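Local atomic coordinates of RNA-binding protein RMD9, mitochondrial (Saccharomyces cerevisiae S288C, PDB entry 7A9X), a protein that binds a dodecameric sequence motif in the 3'-UTRs of mitochondrial mRNAs and takes part in their processing or stability. Residues Phe103-Val108 / Lys163-Gly168; Leu111-His116 / Ala171-Thr176; Arg89-Tyr94 / Lys153-Asp158. All coordinates share one frame; numbering follows the deposited sequence.

Contact 1 of 3, residues Phe103-Val108 / Lys163-Gly168; sequences FNAYRV and KVSVSG. With nucleotides of chain B.
V108 and A105 close on the carbonyl oxygen of S165, and this is the dense part of the contact. V108 CB sits 3.4 Å from S165 O, while A105 offers the same oxygen a CA-H...O contact, with A105 CA 3.3 Å from S165 O and 156° at the hydrogen. A105 CB presses on V166 CA at 3.6 Å and also meets the S165 hydroxyl. No conventional hydrogen bond joins the two segments, so shape carries the fit. V108 holds CG1 anti to its own N (chi1 180°), which leaves CG2 on the side of V164, 3.8 Å from V164 CB. Further along, F103 and V164 run side by side: V164 CG1 lies in the ring plane at the F103 edge, 4.0 Å from F103 CD2, and F47 meets the F103 ring edge-to-face. The place where this happens is the start of two helices. N104 is the N-cap of helix 105-128, its OD1 accepting from R107 N at 2.9 Å, from above the carbonyl plane. S167 is the N-cap of helix 168-180, at the beginning of what is assigned as the first pentatricopeptide repeat; its OG hydrogen-bonds to S109 OG and makes weak capping bonds to Y169 N and G170 N. Toward solvent the packing thins, for N104 and Y106 both set off away from 163-168. With CG anti to its backbone N (chi1 -179°), Y106 reaches the RNA instead, its CE1 edge 3.5 Å from C2 of the adenine of A3 of chain B.

Contact 2 of 3, residues Leu111-His116 / Ala171-Thr176; sequences LIHLLH and ATHLLT. With nucleotides of chain B.
H113, H116 and H173 gather into an aromatic cluster where helix 105-128 packs on helix 168-180, in the helical array of this pentatricopeptide repeat protein; the short segments cross at 33° with axes 8.4 Å apart, and segment 171-176 belongs to the first assigned repeat. At the front, H173 NE2 donates to OP1 of A4 of chain B over 2.7 Å, the phosphate lying at the ring's edge. The H113 ring is laid against one face of H173 in an offset stack, planes only 17° apart, with H113 CD2 3.2 Å from H173 CE1. H113 CE1 approaches the other phosphate oxygen, 3.0 Å from OP2 of A4 of chain B. Behind them H116 comes across at about a right angle and meets H173 edge to edge: H116 ND1 and H173 ND1 share a nearly straight hydrogen bond of 3.0 Å. H173 is thus held at both nitrogens and pressed on one face, which fixes the rotation of its ring; the phosphate at its NE2 would be expected to favour a positive charge on H173. The next shell sets these rings in place. Y169 OH bonds to H113 ND1, and E180 OE2 takes up H116 NE2. Beneath the histidines, I112 CG2 fills the groove beside the opposite backbone, 3.4 Å from L174 N, and also rests on L174 CB. Last comes T176, with CG2 anti to its backbone N (chi1 -53° for OG1): the methyl lies 3.6 Å from H116 CE1, and T176 OG1 turns back to T172 O at 2.6 Å.

Contact 3 of 3, residues Arg89-Tyr94 / Lys153-Asp158; sequences RAMELY and KDISDD
I155 is the apolar centre, touched by both Y94 and M91. Its CG1 stands over one face of the Y94 ring, a CH-pi contact 4.1 Å from the centroid and 26° off the normal. M91 bends at chi2, which carries its methyl to the same isoleucine, M91 CE lying 3.7 Å from I155 CG1. The polar interaction is at the far end of the tyrosine: Y94 points across to helix 151-161 from the opposite direction to D158, and Y94 OH gives a weak hydrogen bond to D158 OD2 at 2.7 Å, ring and carboxylate planes 23° apart. D158 OD2 also forms a salt bridge with R98, so the buried carboxylate has two partners. A leucine in place of Y94 would probably leave D158 to R98 without its tyrosine mate and I155 CG1 with no ring face to lie on. Long side chains are needed because the axes of the two short segments stay 12.2 Å apart, at 30° to each other. Helix 105-128 covers the pair, its L111 touching both Y94 and I155 and its I112 and L115 adding to I155, and V164, in the loop before helix 168-180, lies against Y94 and D158.

Overall arrangement
From the N terminus, helix 78-97 comes first, and its residues 89-94 wait for 153-158, so contact 3 closes a loop of 58 residues. Within that span the chain turns into helix 105-128, which carries the first halves of contacts 1 and 2; each is closed by a return 54 residues later. Because the second halves follow in the same order, 153-158, 163-168, 171-176, all three loops cross one another and none nests. Contact 1 ties the starts of helices 105-128 and 168-180, contact 2 joins those helices further along, and contact 3 brings helix 78-97 to helix 151-161. F103 packs on Y94, V166 on I112, and K163 N probably hydrogen-bonds to D158 O, fusing the three into one bundle.

Contact 1 of 3, residues Phe103-Val108 / Lys163-Gly168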
loop_
_atom_site.group_PDB
_atom_site.type_symbol
_atom_site.label_atom_id
_atom_site.label_comp_id
_atom_site.label_asym_id
_atom_site.label_seq_id
_atom_site.Cartn_x
_atom_site.Cartn_y
_atom_site.Cartn_z
ATOM N N PHE A 103 -13.785 5.933 -33.595
ATOM C CA PHE A 103 -13.284 5.642 -32.254
ATOM C C PHE A 103 -14.399 5.917 -31.244
ATOM O O PHE A 103 -14.385 6.887 -30.483
ATOM C CB PHE A 103 -12.032 6.460 -31.967
ATOM C CG PHE A 103 -11.094 5.809 -30.998
ATOM C CD1 PHE A 103 -10.591 4.545 -31.247
ATOM C CD2 PHE A 103 -10.706 6.466 -29.843
ATOM C CE1 PHE A 103 -9.726 3.941 -30.356
ATOM C CE2 PHE A 103 -9.840 5.869 -28.950
ATOM C CZ PHE A 103 -9.349 4.606 -29.205
ATOM N N ASN A 104 -15.385 5.021 -31.260
ATOM C CA ASN A 104 -16.621 5.202 -30.515
ATOM C C ASN A 104 -16.363 5.204 -29.007
ATOM O O ASN A 104 -15.248 4.979 -28.529
ATOM C CB ASN A 104 -17.622 4.105 -30.880
ATOM C CG ASN A 104 -17.034 2.709 -30.748
ATOM O OD1 ASN A 104 -15.919 2.536 -30.260
ATOM N ND2 ASN A 104 -17.791 1.705 -31.178
ATOM N N ALA A 105 -17.434 5.464 -28.251
ATOM C CA ALA A 105 -17.329 5.461 -26.798
ATOM C C ALA A 105 -16.996 4.076 -26.263
ATOM O O ALA A 105 -16.398 3.953 -25.188
ATOM C CB ALA A 105 -18.631 5.970 -26.177
ATOM N N TYR A 106 -17.369 3.027 -26.999
ATOM C CA TYR A 106 -17.074 1.666 -26.565
ATOM C C TYR A 106 -15.574 1.409 -26.539
ATOM O O TYR A 106 -15.039 0.896 -25.549
ATOM C CB TYR A 106 -17.780 0.666 -27.482
ATOM C CG TYR A 106 -17.566 -0.783 -27.109
ATOM C CD1 TYR A 106 -18.314 -1.376 -26.102
ATOM C CD2 TYR A 106 -16.625 -1.563 -27.773
ATOM C CE1 TYR A 106 -18.127 -2.701 -25.759
ATOM C CE2 TYR A 106 -16.431 -2.891 -27.436
ATOM C CZ TYR A 106 -17.186 -3.454 -26.428
ATOM O OH TYR A 106 -16.998 -4.774 -26.089
ATOM N N ARG A 107 -14.874 1.763 -27.621
ATOM C CA ARG A 107 -13.435 1.523 -27.685
ATOM C C ARG A 107 -12.692 2.305 -26.608
ATOM O O ARG A 107 -11.761 1.782 -25.983
ATOM C CB ARG A 107 -12.905 1.880 -29.072
ATOM C CG ARG A 107 -13.243 0.852 -30.139
ATOM C CD ARG A 107 -12.652 1.225 -31.487
ATOM N NE ARG A 107 -12.945 0.217 -32.502
ATOM C CZ ARG A 107 -14.031 0.221 -33.269
ATOM N NH1 ARG A 107 -14.216 -0.738 -34.164
ATOM N NH2 ARG A 107 -14.934 1.184 -33.140
ATOM N N VAL A 108 -13.087 3.558 -26.379
ATOM C CA VAL A 108 -12.460 4.350 -25.326
ATOM C C VAL A 108 -12.746 3.737 -23.961
ATOM O O VAL A 108 -11.859 3.658 -23.102
ATOM C CB VAL A 108 -12.936 5.813 -25.402
ATOM C CG1 VAL A 108 -12.287 6.649 -24.307
ATOM C CG2 VAL A 108 -12.631 6.400 -26.770
ATOM N N LYS A 163 -12.612 15.391 -27.704
ATOM C CA LYS A 163 -11.993 14.631 -28.785
ATOM C C LYS A 163 -12.608 13.243 -28.902
ATOM O O LYS A 163 -12.908 12.777 -30.008
ATOM C CB LYS A 163 -10.485 14.527 -28.567
ATOM C CG LYS A 163 -9.716 15.805 -28.835
ATOM C CD LYS A 163 -8.225 15.565 -28.672
ATOM C CE LYS A 163 -7.409 16.807 -28.990
ATOM N NZ LYS A 163 -5.953 16.565 -28.767
ATOM N N VAL A 164 -12.802 12.567 -27.772
ATOM C CA VAL A 164 -13.334 11.212 -27.748
ATOM C C VAL A 164 -14.536 11.173 -26.818
ATOM O O VAL A 164 -14.663 11.985 -25.897
ATOM C CB VAL A 164 -12.269 10.184 -27.306
ATOM C CG1 VAL A 164 -11.158 10.092 -28.342
ATOM C CG2 VAL A 164 -11.700 10.560 -25.946
ATOM N N SER A 165 -15.427 10.223 -27.074
ATOM C CA SER A 165 -16.613 10.012 -26.261
ATOM C C SER A 165 -16.415 8.817 -25.337
ATOM O O SER A 165 -15.550 7.967 -25.556
ATOM C CB SER A 165 -17.845 9.795 -27.142
ATOM O OG SER A 165 -18.961 9.402 -26.367
ATOM N N VAL A 166 -17.238 8.758 -24.292
ATOM C CA VAL A 166 -17.170 7.671 -23.324
ATOM C C VAL A 166 -18.579 7.371 -22.829
ATOM O O VAL A 166 -19.458 8.238 -22.826
ATOM C CB VAL A 166 -16.213 8.015 -22.156
ATOM C CG1 VAL A 166 -16.853 9.011 -21.190
ATOM C CG2 VAL A 166 -15.756 6.753 -21.446
ATOM N N SER A 167 -18.792 6.121 -22.429
ATOM C CA SER A 167 -20.068 5.664 -21.907
ATOM C C SER A 167 -20.042 5.694 -20.380
ATOM O O SER A 167 -19.035 6.037 -19.755
ATOM C CB SER A 167 -20.383 4.260 -22.423
ATOM O OG SER A 167 -19.517 3.299 -21.840
ATOM N N GLY A 168 -21.171 5.329 -19.771
ATOM C CA GLY A 168 -21.217 5.231 -18.322
ATOM C C GLY A 168 -20.338 4.125 -17.778
ATOM O O GLY A 168 -19.824 4.226 -16.659
ATOM P P A B 3 -22.860 -3.763 -14.595
ATOM O OP1 A B 3 -22.620 -4.194 -13.193
ATOM O OP2 A B 3 -23.080 -2.325 -14.898
ATOM O "O5'" A B 3 -21.627 -4.259 -15.469
ATOM C "C5'" A B 3 -21.179 -5.602 -15.405
ATOM C "C4'" A B 3 -20.172 -5.887 -16.487
ATOM O "O4'" A B 3 -20.794 -5.713 -17.785
ATOM C "C3'" A B 3 -18.964 -4.962 -16.523
ATOM O "O3'" A B 3 -17.963 -5.348 -15.595
ATOM C "C2'" A B 3 -18.520 -5.044 -17.979
ATOM O "O2'" A B 3 -17.766 -6.225 -18.210
ATOM C "C1'" A B 3 -19.863 -5.179 -18.701
ATOM N N9 A B 3 -20.374 -3.884 -19.185
ATOM C C8 A B 3 -21.190 -3.000 -18.522
ATOM N N7 A B 3 -21.480 -1.925 -19.215
ATOM C C5 A B 3 -20.811 -2.116 -20.417
ATOM C C6 A B 3 -20.715 -1.333 -21.581
ATOM N N6 A B 3 -21.317 -0.153 -21.733
ATOM N N1 A B 3 -19.966 -1.812 -22.600
ATOM C C2 A B 3 -19.360 -2.996 -22.451
ATOM N N3 A B 3 -19.376 -3.823 -21.407
ATOM C C4 A B 3 -20.126 -3.317 -20.413
#

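Contact 2 of 3, residues Leu111-His116 / Ala171-Thr176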
loop_
_atom_site.group_PDB
_atom_site.type_symbol
_atom_site.label_atom_id
_atom_site.label_comp_id
_atom_site.label_asym_id
_atom_site.label_seq_id
_atom_site.Cartn_x
_atom_site.Cartn_y
_atom_site.Cartn_z
ATOM N N LEU A 111 -10.655 0.731 -23.267
ATOM C CA LEU A 111 -9.285 1.111 -22.941
ATOM C C LEU A 111 -9.168 1.588 -21.499
ATOM O O LEU A 111 -8.222 1.221 -20.794
ATOM C CB LEU A 111 -8.795 2.196 -23.900
ATOM C CG LEU A 111 -7.365 2.681 -23.661
ATOM C CD1 LEU A 111 -6.383 1.530 -23.821
ATOM C CD2 LEU A 111 -7.020 3.818 -24.606
ATOM N N ILE A 112 -10.122 2.409 -21.047
ATOM C CA ILE A 112 -10.093 2.900 -19.670
ATOM C C ILE A 112 -10.182 1.738 -18.688
ATOM O O ILE A 112 -9.440 1.683 -17.700
ATOM C CB ILE A 112 -11.224 3.919 -19.438
ATOM C CG1 ILE A 112 -11.041 5.145 -20.336
ATOM C CG2 ILE A 112 -11.271 4.331 -17.980
ATOM C CD1 ILE A 112 -12.144 6.172 -20.186
ATOM N N HIS A 113 -11.095 0.799 -18.943
ATOM C CA HIS A 113 -11.187 -0.398 -18.113
ATOM C C HIS A 113 -9.858 -1.143 -18.084
ATOM O O HIS A 113 -9.406 -1.589 -17.021
ATOM C CB HIS A 113 -12.311 -1.297 -18.635
ATOM C CG HIS A 113 -12.554 -2.524 -17.811
ATOM N ND1 HIS A 113 -13.445 -3.505 -18.192
ATOM C CD2 HIS A 113 -12.032 -2.930 -16.629
ATOM C CE1 HIS A 113 -13.457 -4.464 -17.284
ATOM N NE2 HIS A 113 -12.610 -4.139 -16.324
ATOM N N LEU A 114 -9.205 -1.263 -19.242
ATOM C CA LEU A 114 -7.936 -1.978 -19.314
ATOM C C LEU A 114 -6.869 -1.296 -18.467
ATOM O O LEU A 114 -6.131 -1.962 -17.732
ATOM C CB LEU A 114 -7.479 -2.088 -20.769
ATOM C CG LEU A 114 -6.143 -2.795 -20.981
ATOM C CD1 LEU A 114 -6.224 -4.212 -20.440
ATOM C CD2 LEU A 114 -5.763 -2.793 -22.453
ATOM N N LEU A 115 -6.769 0.033 -18.562
ATOM C CA LEU A 115 -5.834 0.764 -17.715
ATOM C C LEU A 115 -6.185 0.611 -16.241
ATOM O O LEU A 115 -5.291 0.587 -15.388
ATOM C CB LEU A 115 -5.815 2.242 -18.112
ATOM C CG LEU A 115 -5.395 2.574 -19.547
ATOM C CD1 LEU A 115 -5.594 4.054 -19.838
ATOM C CD2 LEU A 115 -3.949 2.171 -19.796
ATOM N N HIS A 116 -7.478 0.505 -15.923
ATOM C CA HIS A 116 -7.874 0.243 -14.545
ATOM C C HIS A 116 -7.353 -1.110 -14.080
ATOM O O HIS A 116 -6.782 -1.220 -12.989
ATOM C CB HIS A 116 -9.397 0.311 -14.408
ATOM C CG HIS A 116 -9.882 0.228 -12.993
ATOM N ND1 HIS A 116 -11.211 0.054 -12.671
ATOM C CD2 HIS A 116 -9.215 0.297 -11.816
ATOM C CE1 HIS A 116 -11.341 0.018 -11.356
ATOM N NE2 HIS A 116 -10.145 0.163 -10.815
ATOM N N ALA A 171 -16.982 5.710 -17.917
ATOM C CA ALA A 171 -16.893 6.797 -16.949
ATOM C C ALA A 171 -16.608 6.270 -15.548
ATOM O O ALA A 171 -15.854 6.891 -14.789
ATOM C CB ALA A 171 -18.183 7.618 -16.962
ATOM N N THR A 172 -17.198 5.126 -15.188
ATOM C CA THR A 172 -16.985 4.576 -13.852
ATOM C C THR A 172 -15.554 4.085 -13.672
ATOM O O THR A 172 -14.951 4.296 -12.613
ATOM C CB THR A 172 -17.968 3.436 -13.572
ATOM O OG1 THR A 172 -17.891 2.464 -14.622
ATOM C CG2 THR A 172 -19.386 3.964 -13.469
ATOM N N HIS A 173 -14.999 3.410 -14.680
ATOM C CA HIS A 173 -13.620 2.946 -14.560
ATOM C C HIS A 173 -12.638 4.112 -14.539
ATOM O O HIS A 173 -11.583 4.015 -13.900
ATOM C CB HIS A 173 -13.279 1.978 -15.694
ATOM C CG HIS A 173 -13.913 0.628 -15.550
ATOM N ND1 HIS A 173 -13.436 -0.330 -14.682
ATOM C CD2 HIS A 173 -14.981 0.075 -16.171
ATOM C CE1 HIS A 173 -14.187 -1.414 -14.769
ATOM N NE2 HIS A 173 -15.131 -1.194 -15.667
ATOM N N LEU A 174 -12.962 5.216 -15.216
ATOM C CA LEU A 174 -12.079 6.380 -15.197
ATOM C C LEU A 174 -12.029 7.000 -13.808
ATOM O O LEU A 174 -10.947 7.250 -13.264
ATOM C CB LEU A 174 -12.545 7.410 -16.226
ATOM C CG LEU A 174 -11.642 8.631 -16.419
ATOM C CD1 LEU A 174 -10.416 8.275 -17.249
ATOM C CD2 LEU A 174 -12.404 9.793 -17.045
ATOM N N LEU A 175 -13.203 7.253 -13.221
ATOM C CA LEU A 175 -13.297 7.857 -11.899
ATOM C C LEU A 175 -12.847 6.912 -10.794
ATOM O O LEU A 175 -12.250 7.367 -9.813
ATOM C CB LEU A 175 -14.733 8.328 -11.650
ATOM C CG LEU A 175 -15.239 9.328 -12.693
ATOM C CD1 LEU A 175 -16.753 9.446 -12.660
ATOM C CD2 LEU A 175 -14.581 10.673 -12.468
ATOM N N THR A 176 -13.133 5.612 -10.918
ATOM C CA THR A 176 -12.640 4.661 -9.929
ATOM C C THR A 176 -11.121 4.598 -9.946
ATOM O O THR A 176 -10.483 4.505 -8.890
ATOM C CB THR A 176 -13.223 3.273 -10.179
ATOM O OG1 THR A 176 -14.653 3.351 -10.254
ATOM C CG2 THR A 176 -12.828 2.336 -9.039
ATOM P P A B 4 -16.932 -4.272 -14.995
ATOM O OP1 A B 4 -17.253 -2.934 -15.551
ATOM O OP2 A B 4 -15.567 -4.829 -15.163
ATOM O "O5'" A B 4 -17.225 -4.280 -13.427
ATOM C "C5'" A B 4 -18.486 -3.884 -12.906
ATOM C "C4'" A B 4 -18.810 -4.623 -11.630
ATOM O "O4'" A B 4 -19.137 -6.007 -11.930
ATOM C "C3'" A B 4 -17.684 -4.722 -10.610
ATOM O "O3'" A B 4 -17.544 -3.554 -9.820
ATOM C "C2'" A B 4 -18.073 -5.959 -9.810
ATOM O "O2'" A B 4 -19.099 -5.656 -8.878
ATOM C "C1'" A B 4 -18.656 -6.851 -10.906
ATOM N N9 A B 4 -17.622 -7.730 -11.479
ATOM C C8 A B 4 -17.041 -7.650 -12.721
ATOM N N7 A B 4 -16.132 -8.571 -12.935
ATOM C C5 A B 4 -16.110 -9.301 -11.753
ATOM C C6 A B 4 -15.357 -10.416 -11.342
ATOM N N6 A B 4 -14.442 -11.016 -12.107
ATOM N N1 A B 4 -15.579 -10.903 -10.101
ATOM C C2 A B 4 -16.497 -10.303 -9.331
ATOM N N3 A B 4 -17.267 -9.251 -9.605
ATOM C C4 A B 4 -17.021 -8.793 -10.845
#

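Contact 3 of 3, residues Arg89-Tyr94 / Lys153-Asp158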
loop_
_atom_site.group_PDB
_atom_site.type_symbol
_atom_site.label_atom_id
_atom_site.label_comp_id
_atom_site.label_asym_id
_atom_site.label_seq_id
_atom_site.Cartn_x
_atom_site.Cartn_y
_atom_site.Cartn_z
ATOM N N ARG A 89 0.901 -0.684 -26.416
ATOM C CA ARG A 89 0.497 -0.660 -27.819
ATOM C C ARG A 89 -0.891 -0.054 -27.983
ATOM O O ARG A 89 -1.115 0.784 -28.864
ATOM C CB ARG A 89 0.543 -2.074 -28.399
ATOM C CG ARG A 89 -0.214 -2.249 -29.709
ATOM C CD ARG A 89 0.489 -1.576 -30.879
ATOM N NE ARG A 89 -0.049 -2.037 -32.157
ATOM C CZ ARG A 89 0.281 -1.528 -33.340
ATOM N NH1 ARG A 89 -0.259 -2.016 -34.448
ATOM N NH2 ARG A 89 1.148 -0.528 -33.415
ATOM N N ALA A 90 -1.842 -0.470 -27.141
ATOM C CA ALA A 90 -3.178 0.112 -27.198
ATOM C C ALA A 90 -3.136 1.605 -26.902
ATOM O O ALA A 90 -3.838 2.395 -27.545
ATOM C CB ALA A 90 -4.109 -0.602 -26.219
ATOM N N MET A 91 -2.317 2.009 -25.930
ATOM C CA MET A 91 -2.193 3.426 -25.614
ATOM C C MET A 91 -1.525 4.183 -26.753
ATOM O O MET A 91 -1.882 5.332 -27.036
ATOM C CB MET A 91 -1.408 3.605 -24.317
ATOM C CG MET A 91 -1.752 4.877 -23.585
ATOM S SD MET A 91 -3.501 4.895 -23.154
ATOM C CE MET A 91 -3.811 6.656 -23.134
ATOM N N GLU A 92 -0.553 3.553 -27.414
ATOM C CA GLU A 92 0.064 4.157 -28.588
ATOM C C GLU A 92 -0.949 4.326 -29.712
ATOM O O GLU A 92 -0.989 5.375 -30.367
ATOM C CB GLU A 92 1.250 3.303 -29.042
ATOM C CG GLU A 92 1.424 3.194 -30.545
ATOM C CD GLU A 92 2.442 2.138 -30.927
ATOM O OE1 GLU A 92 3.527 2.101 -30.310
ATOM O OE2 GLU A 92 2.149 1.332 -31.833
ATOM N N LEU A 93 -1.787 3.311 -29.944
ATOM C CA LEU A 93 -2.815 3.420 -30.971
ATOM C C LEU A 93 -3.865 4.463 -30.608
ATOM O O LEU A 93 -4.493 5.042 -31.501
ATOM C CB LEU A 93 -3.475 2.060 -31.198
ATOM C CG LEU A 93 -2.596 0.976 -31.824
ATOM C CD1 LEU A 93 -3.306 -0.370 -31.810
ATOM C CD2 LEU A 93 -2.207 1.368 -33.240
ATOM N N TYR A 94 -4.063 4.717 -29.312
ATOM C CA TYR A 94 -5.081 5.672 -28.886
ATOM C C TYR A 94 -4.779 7.078 -29.393
ATOM O O TYR A 94 -5.679 7.780 -29.870
ATOM C CB TYR A 94 -5.194 5.668 -27.362
ATOM C CG TYR A 94 -5.955 6.849 -26.808
ATOM C CD1 TYR A 94 -7.342 6.887 -26.852
ATOM C CD2 TYR A 94 -5.286 7.927 -26.239
ATOM C CE1 TYR A 94 -8.043 7.965 -26.350
ATOM C CE2 TYR A 94 -5.979 9.010 -25.733
ATOM C CZ TYR A 94 -7.356 9.022 -25.791
ATOM O OH TYR A 94 -8.049 10.098 -25.287
ATOM N N LYS A 153 -4.797 10.345 -17.412
ATOM C CA LYS A 153 -4.951 11.795 -17.474
ATOM C C LYS A 153 -5.204 12.258 -18.903
ATOM O O LYS A 153 -6.062 13.117 -19.141
ATOM C CB LYS A 153 -3.717 12.492 -16.901
ATOM C CG LYS A 153 -3.744 14.004 -17.091
ATOM C CD LYS A 153 -2.385 14.638 -16.853
ATOM C CE LYS A 153 -2.044 14.685 -15.376
ATOM N NZ LYS A 153 -0.679 15.236 -15.147
ATOM N N ASP A 154 -4.472 11.696 -19.869
ATOM C CA ASP A 154 -4.646 12.102 -21.260
ATOM C C ASP A 154 -6.045 11.773 -21.764
ATOM O O ASP A 154 -6.629 12.538 -22.541
ATOM C CB ASP A 154 -3.590 11.431 -22.138
ATOM C CG ASP A 154 -2.184 11.898 -21.822
ATOM O OD1 ASP A 154 -2.030 12.799 -20.970
ATOM O OD2 ASP A 154 -1.232 11.361 -22.426
ATOM N N ILE A 155 -6.602 10.640 -21.334
ATOM C CA ILE A 155 -7.939 10.264 -21.782
ATOM C C ILE A 155 -8.990 11.150 -21.126
ATOM O O ILE A 155 -9.948 11.583 -21.777
ATOM C CB ILE A 155 -8.195 8.772 -21.505
ATOM C CG1 ILE A 155 -7.155 7.918 -22.232
ATOM C CG2 ILE A 155 -9.603 8.381 -21.934
ATOM C CD1 ILE A 155 -7.322 6.434 -22.011
ATOM N N SER A 156 -8.825 11.440 -19.833
ATOM C CA SER A 156 -9.773 12.306 -19.140
ATOM C C SER A 156 -9.797 13.700 -19.754
ATOM O O SER A 156 -10.862 14.317 -19.873
ATOM C CB SER A 156 -9.424 12.388 -17.655
ATOM O OG SER A 156 -8.329 13.262 -17.442
ATOM N N ASP A 157 -8.631 14.212 -20.155
ATOM C CA ASP A 157 -8.579 15.544 -20.748
ATOM C C ASP A 157 -9.176 15.552 -22.151
ATOM O O ASP A 157 -9.819 16.530 -22.551
ATOM C CB ASP A 157 -7.137 16.051 -20.772
ATOM C CG ASP A 157 -6.569 16.261 -19.381
ATOM O OD1 ASP A 157 -7.326 16.107 -18.399
ATOM O OD2 ASP A 157 -5.367 16.577 -19.267
ATOM N N ASP A 158 -8.978 14.472 -22.912
ATOM C CA ASP A 158 -9.576 14.386 -24.239
ATOM C C ASP A 158 -11.094 14.299 -24.171
ATOM O O ASP A 158 -11.782 14.758 -25.090
ATOM C CB ASP A 158 -9.010 13.186 -24.995
ATOM C CG ASP A 158 -7.593 13.419 -25.478
ATOM O OD1 ASP A 158 -7.054 14.518 -25.231
ATOM O OD2 ASP A 158 -7.021 12.507 -26.109
#